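Local coordinates for protein beta-catenin homolog sys-1 (Caenorhabditis elegans, PDB 3C2G) that acts as a beta-catenin of the Wnt asymmetry pathway, binding the TCF factor POP-1 directly and activating or repressing target genes as a transcription coregulator, at residues N56-G61 with L82-R87; R31-Q36 with Q52-I57. All coordinates share one frame; numbering follows the deposited sequence.

Contact 1. Residues N56-G61 with L82-R87; sequences NIIYDG and LDILRR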
loop_
_atom_site.group_PDB
_atom_site.type_symbol
_atom_site.label_atom_id
_atom_site.label_comp_id
_atom_site.label_asym_id
_atom_site.label_seq_id
_atom_site.Cartn_x
_atom_site.Cartn_y
_atom_site.Cartn_z
ATOM N N ASN A 56 6.045 14.638 40.484
ATOM C CA ASN A 56 7.185 15.468 40.832
ATOM C C ASN A 56 8.226 14.702 41.627
ATOM O O ASN A 56 9.415 14.995 41.518
ATOM C CB ASN A 56 6.743 16.738 41.558
ATOM C CG ASN A 56 6.228 17.805 40.600
ATOM O OD1 ASN A 56 6.354 17.682 39.372
ATOM N ND2 ASN A 56 5.658 18.867 41.158
ATOM N N ILE A 57 7.782 13.707 42.394
ATOM C CA ILE A 57 8.707 12.822 43.103
ATOM C C ILE A 57 9.378 11.821 42.149
ATOM O O ILE A 57 10.600 11.605 42.209
ATOM C CB ILE A 57 8.033 12.088 44.304
ATOM C CG1 ILE A 57 7.694 13.088 45.418
ATOM C CG2 ILE A 57 8.953 11.016 44.863
ATOM C CD1 ILE A 57 6.887 12.491 46.575
ATOM N N ILE A 58 8.584 11.203 41.277
ATOM C CA ILE A 58 9.147 10.334 40.245
ATOM C C ILE A 58 10.297 11.044 39.520
ATOM O O ILE A 58 11.430 10.524 39.451
ATOM C CB ILE A 58 8.066 9.845 39.261
ATOM C CG1 ILE A 58 7.164 8.822 39.961
ATOM C CG2 ILE A 58 8.719 9.251 38.019
ATOM C CD1 ILE A 58 5.876 8.556 39.262
ATOM N N TYR A 59 10.017 12.249 39.034
ATOM C CA TYR A 59 11.022 13.056 38.346
ATOM C C TYR A 59 12.258 13.298 39.220
ATOM O O TYR A 59 13.387 13.013 38.812
ATOM C CB TYR A 59 10.396 14.373 37.901
ATOM C CG TYR A 59 11.297 15.298 37.112
ATOM C CD1 TYR A 59 12.404 14.807 36.417
ATOM C CD2 TYR A 59 11.020 16.667 37.032
ATOM C CE1 TYR A 59 13.217 15.648 35.694
ATOM C CE2 TYR A 59 11.818 17.514 36.290
ATOM C CZ TYR A 59 12.916 16.999 35.624
ATOM O OH TYR A 59 13.743 17.827 34.896
ATOM N N ASP A 60 12.039 13.798 40.433
ATOM C CA ASP A 60 13.139 14.053 41.351
ATOM C C ASP A 60 13.996 12.816 41.663
ATOM O O ASP A 60 15.223 12.905 41.705
ATOM C CB ASP A 60 12.634 14.688 42.650
ATOM C CG ASP A 60 13.767 15.100 43.549
ATOM O OD1 ASP A 60 14.390 16.150 43.253
ATOM O OD2 ASP A 60 14.060 14.349 44.513
ATOM N N GLY A 61 13.351 11.675 41.881
ATOM C CA GLY A 61 14.060 10.417 42.156
ATOM C C GLY A 61 14.977 9.927 41.033
ATOM O O GLY A 61 15.986 9.271 41.286
ATOM N N LEU A 82 9.472 3.960 38.332
ATOM C CA LEU A 82 9.009 3.699 36.972
ATOM C C LEU A 82 7.778 2.826 36.981
ATOM O O LEU A 82 6.922 2.955 36.111
ATOM C CB LEU A 82 10.114 3.102 36.106
ATOM C CG LEU A 82 11.302 4.048 35.888
ATOM C CD1 LEU A 82 12.487 3.328 35.243
ATOM C CD2 LEU A 82 10.884 5.281 35.092
ATOM N N ASP A 83 7.670 1.962 37.986
ATOM C CA ASP A 83 6.484 1.119 38.124
ATOM C C ASP A 83 5.262 1.929 38.526
ATOM O O ASP A 83 4.153 1.636 38.090
ATOM C CB ASP A 83 6.700 -0.020 39.111
ATOM C CG ASP A 83 5.555 -1.018 39.087
ATOM O OD1 ASP A 83 5.394 -1.735 38.072
ATOM O OD2 ASP A 83 4.789 -1.062 40.072
ATOM N N ILE A 84 5.468 2.953 39.354
ATOM C CA ILE A 84 4.397 3.885 39.671
ATOM C C ILE A 84 3.997 4.580 38.374
ATOM O O ILE A 84 2.825 4.590 37.996
ATOM C CB ILE A 84 4.835 4.929 40.741
ATOM C CG1 ILE A 84 4.915 4.286 42.132
ATOM C CG2 ILE A 84 3.878 6.116 40.764
ATOM C CD1 ILE A 84 5.828 5.038 43.115
ATOM N N LEU A 85 4.981 5.137 37.680
ATOM C CA LEU A 85 4.719 5.835 36.425
ATOM C C LEU A 85 3.956 4.967 35.427
ATOM O O LEU A 85 2.995 5.430 34.818
ATOM C CB LEU A 85 6.021 6.350 35.811
ATOM C CG LEU A 85 5.940 7.086 34.473
ATOM C CD1 LEU A 85 4.971 8.288 34.487
ATOM C CD2 LEU A 85 7.335 7.525 34.083
ATOM N N ARG A 86 4.380 3.713 35.279
ATOM C CA ARG A 86 3.707 2.781 34.390
ATOM C C ARG A 86 2.240 2.654 34.759
ATOM O O ARG A 86 1.369 2.702 33.894
ATOM C CB ARG A 86 4.382 1.410 34.415
ATOM C CG ARG A 86 3.741 0.380 33.482
ATOM C CD ARG A 86 4.530 -0.925 33.406
ATOM N NE ARG A 86 4.519 -1.612 34.690
ATOM C CZ ARG A 86 3.551 -2.424 35.102
ATOM N NH1 ARG A 86 2.502 -2.660 34.318
ATOM N NH2 ARG A 86 3.631 -2.991 36.303
ATOM N N ARG A 87 1.978 2.519 36.054
ATOM C CA ARG A 87 0.620 2.358 36.547
ATOM C C ARG A 87 -0.264 3.569 36.249
ATOM O O ARG A 87 -1.444 3.414 35.909
ATOM C CB ARG A 87 0.639 1.989 38.031
ATOM C CG ARG A 87 1.160 0.565 38.243
ATOM C CD ARG A 87 1.333 0.176 39.704
ATOM N NE ARG A 87 0.735 -1.144 39.910
ATOM C CZ ARG A 87 1.397 -2.295 39.869
ATOM N NH1 ARG A 87 2.704 -2.314 39.669
ATOM N NH2 ARG A 87 0.742 -3.429 40.045
#
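Ile58 reaches across from helix 47-62 to meet Ile84 and Leu85 of helix 71-90, and these three buried side chains make up the contact. From its CB, which points at the other helix, the side chain divides. CG2 lies anti to the backbone N and stays at the margin, 4.5 Å from Leu85 CB. CG1 takes the other branch, anti to the carbonyl carbon (chi1 -72°), and passes 4.3 Å from Ile84 CG2. An extended second torsion carries CD1 straight on to the surface of helix 71-90. There the methyl group does nearly all the touching: it rests 3.5 Å from Ile84 CG2 and, roughly at right angles to that, 4.1 Å from Leu85 CB, and its approach to Leu85 N, 3.9 Å, puts it against the backbone between the two residues. The Ile58 and Ile84 side chains cross at a slant, with Ile58 CD1 set against CG2 and, more loosely, CB of Ile84. Around this point Ile84 also touches Ile30 and Ile34 of helix 20-37, while Leu85 packs on Phe115.

Asp83, a buried neighbour of Ile84, does not meet 56-61. Arg86 NH2 donates to its OD1 at 2.8 Å, on the syn side and 18° out of the carboxylate plane. OD2 forms a salt bridge with Arg31 NE, linking helix 71-90 to helix 20-37. With Arg86 and Arg31 about it the carboxylate probably stays ionised despite its burial. A little farther along the pair of helices 47-62 and 71-90, Gly61 O accepts a hydrogen bond from Trp78 NE1. The side-chain contact of Ile58 with Ile84 and Leu85 is itself wholly apolar, implying adhesion by dispersion and the exclusion of water.

Contact 2. Residues R31-Q36 with Q52-I57; sequences RTWIRQ and QQILNI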
loop_
_atom_site.group_PDB
_atom_site.type_symbol
_atom_site.label_atom_id
_atom_site.label_comp_id
_atom_site.label_asym_id
_atom_site.label_seq_id
_atom_site.Cartn_x
_atom_site.Cartn_y
_atom_site.Cartn_z
ATOM N N ARG A 31 4.834 3.281 46.412
ATOM C CA ARG A 31 4.425 2.276 45.432
ATOM C C ARG A 31 3.429 1.306 46.047
ATOM O O ARG A 31 2.384 1.013 45.464
ATOM C CB ARG A 31 5.642 1.527 44.886
ATOM C CG ARG A 31 5.314 0.522 43.797
ATOM C CD ARG A 31 6.547 -0.273 43.385
ATOM N NE ARG A 31 6.177 -1.383 42.513
ATOM C CZ ARG A 31 6.099 -2.656 42.890
ATOM N NH1 ARG A 31 6.384 -3.017 44.139
ATOM N NH2 ARG A 31 5.740 -3.575 42.004
ATOM N N THR A 32 3.756 0.829 47.241
ATOM C CA THR A 32 2.897 -0.097 47.964
ATOM C C THR A 32 1.512 0.497 48.175
ATOM O O THR A 32 0.507 -0.152 47.894
ATOM C CB THR A 32 3.526 -0.484 49.303
ATOM O OG1 THR A 32 4.854 -0.967 49.066
ATOM C CG2 THR A 32 2.708 -1.566 49.996
ATOM N N TRP A 33 1.466 1.743 48.639
ATOM C CA TRP A 33 0.201 2.444 48.838
ATOM C C TRP A 33 -0.650 2.476 47.572
ATOM O O TRP A 33 -1.842 2.171 47.616
ATOM C CB TRP A 33 0.458 3.863 49.355
ATOM C CG TRP A 33 -0.760 4.740 49.438
ATOM C CD1 TRP A 33 -1.865 4.546 50.215
ATOM C CD2 TRP A 33 -0.981 5.961 48.727
ATOM N NE1 TRP A 33 -2.769 5.566 50.026
ATOM C CE2 TRP A 33 -2.251 6.450 49.119
ATOM C CE3 TRP A 33 -0.236 6.689 47.791
ATOM C CZ2 TRP A 33 -2.788 7.634 48.609
ATOM C CZ3 TRP A 33 -0.769 7.866 47.283
ATOM C CH2 TRP A 33 -2.036 8.328 47.694
ATOM N N ILE A 34 -0.020 2.840 46.454
ATOM C CA ILE A 34 -0.688 2.922 45.153
ATOM C C ILE A 34 -1.176 1.553 44.679
ATOM O O ILE A 34 -2.335 1.407 44.292
ATOM C CB ILE A 34 0.220 3.607 44.091
ATOM C CG1 ILE A 34 0.404 5.088 44.446
ATOM C CG2 ILE A 34 -0.364 3.462 42.684
ATOM C CD1 ILE A 34 1.538 5.779 43.730
ATOM N N ARG A 35 -0.294 0.559 44.731
ATOM C CA ARG A 35 -0.639 -0.813 44.357
ATOM C C ARG A 35 -1.887 -1.306 45.080
ATOM O O ARG A 35 -2.738 -1.965 44.477
ATOM C CB ARG A 35 0.516 -1.769 44.661
ATOM C CG ARG A 35 1.674 -1.695 43.687
ATOM C CD ARG A 35 2.101 -3.092 43.242
ATOM N NE ARG A 35 2.576 -3.938 44.337
ATOM C CZ ARG A 35 2.568 -5.269 44.311
ATOM N NH1 ARG A 35 2.095 -5.918 43.252
ATOM N NH2 ARG A 35 3.022 -5.954 45.353
ATOM N N GLN A 36 -1.987 -0.966 46.367
ATOM C CA GLN A 36 -3.016 -1.504 47.254
ATOM C C GLN A 36 -4.322 -0.701 47.277
ATOM O O GLN A 36 -5.400 -1.275 47.117
ATOM C CB GLN A 36 -2.454 -1.646 48.672
ATOM C CG GLN A 36 -3.431 -2.228 49.688
ATOM C CD GLN A 36 -3.065 -1.874 51.119
ATOM O OE1 GLN A 36 -1.931 -2.092 51.556
ATOM N NE2 GLN A 36 -4.028 -1.324 51.857
ATOM N N GLN A 52 0.163 15.258 40.558
ATOM C CA GLN A 52 1.317 16.143 40.361
ATOM C C GLN A 52 2.430 15.933 41.397
ATOM O O GLN A 52 3.619 15.924 41.043
ATOM C CB GLN A 52 0.894 17.613 40.328
ATOM C CG GLN A 52 1.889 18.519 39.604
ATOM C CD GLN A 52 2.210 18.040 38.173
ATOM O OE1 GLN A 52 1.316 17.922 37.324
ATOM N NE2 GLN A 52 3.491 17.766 37.914
ATOM N N GLN A 53 2.033 15.776 42.663
ATOM C CA GLN A 53 2.959 15.497 43.764
ATOM C C GLN A 53 3.766 14.232 43.496
ATOM O O GLN A 53 4.990 14.246 43.634
ATOM C CB GLN A 53 2.210 15.330 45.099
ATOM C CG GLN A 53 1.706 16.606 45.731
ATOM C CD GLN A 53 1.029 16.374 47.087
ATOM O OE1 GLN A 53 0.063 15.603 47.201
ATOM N NE2 GLN A 53 1.533 17.049 48.122
ATOM N N ILE A 54 3.078 13.146 43.134
ATOM C CA ILE A 54 3.742 11.882 42.807
ATOM C C ILE A 54 4.649 12.032 41.584
ATOM O O ILE A 54 5.795 11.567 41.594
ATOM C CB ILE A 54 2.739 10.744 42.533
ATOM C CG1 ILE A 54 1.667 10.672 43.630
ATOM C CG2 ILE A 54 3.475 9.413 42.337
ATOM C CD1 ILE A 54 1.909 9.652 44.696
ATOM N N LEU A 55 4.140 12.677 40.537
ATOM C CA LEU A 55 4.912 12.855 39.318
ATOM C C LEU A 55 6.180 13.623 39.636
ATOM O O LEU A 55 7.262 13.288 39.141
ATOM C CB LEU A 55 4.106 13.572 38.226
ATOM C CG LEU A 55 2.947 12.814 37.554
ATOM C CD1 LEU A 55 2.218 13.713 36.547
ATOM C CD2 LEU A 55 3.425 11.523 36.891
ATOM N N ASN A 56 6.045 14.638 40.484
ATOM C CA ASN A 56 7.185 15.468 40.832
ATOM C C ASN A 56 8.226 14.702 41.627
ATOM O O ASN A 56 9.415 14.995 41.518
ATOM C CB ASN A 56 6.743 16.738 41.558
ATOM C CG ASN A 56 6.228 17.805 40.600
ATOM O OD1 ASN A 56 6.354 17.682 39.372
ATOM N ND2 ASN A 56 5.658 18.867 41.158
ATOM N N ILE A 57 7.782 13.707 42.394
ATOM C CA ILE A 57 8.707 12.822 43.103
ATOM C C ILE A 57 9.378 11.821 42.149
ATOM O O ILE A 57 10.600 11.605 42.209
ATOM C CB ILE A 57 8.033 12.088 44.304
ATOM C CG1 ILE A 57 7.694 13.088 45.418
ATOM C CG2 ILE A 57 8.953 11.016 44.863
ATOM C CD1 ILE A 57 6.887 12.491 46.575
#
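Ile54 CD1 lies against two neighbouring side chains of helix 20-37, the edge of the Trp33 indole and the end of Ile34. The methyl comes to the ring close to its plane, at the six-membered half, with CZ3 4.1 Å away; neither indole face is used by it. Ile34 is met differently, its CD1 and that of Ile54 reaching tip to tip at 4.0 Å. In Trp33 the ring stands anti to the backbone N (chi1 173°), which swings its benzo edge out toward helix 47-62. Ile54 departs from the staggered positions at its second torsion (chi2 -98°), bending CD1 toward this pair.

Away from this contact, Gln52 NE2 donates to Asn56 OD1 one turn later at 3.2 Å. The acceptor lies in the Gln52 amide plane, but the donor stands 53° out of the Asn56 carbonyl plane. Trp33 also packs on helix 3-13 and meets Phe39 edge-to-face, and Ile54 goes on to Ile11 and Phe88. Such apolar packing between successive helices is what builds the stacked, all-helical superhelix of an armadillo domain.

From the N terminus the chain runs through helix 20-37, a connection to helix 47-62, and a second connection to helix 71-90. Contact 2 closes the first connection, bringing 31-36 against 52-57, and contact 1 closes the second, bringing 56-61 against 82-87. Neither loop encloses the other: they follow in series and overlap at Asn56 and Ile57, so helix 47-62 serves both. The two centres are about 7 Å apart. Ile54 CG2 lies 3.7 Å from Ile84 CG2 and so joins the two contacts, while helices 20-37 and 71-90 meet directly through the salt bridge of Arg31 NE with Asp83 OD2. Three consecutive helices are thereby joined into one bundle near the N-terminal end of the armadillo domain.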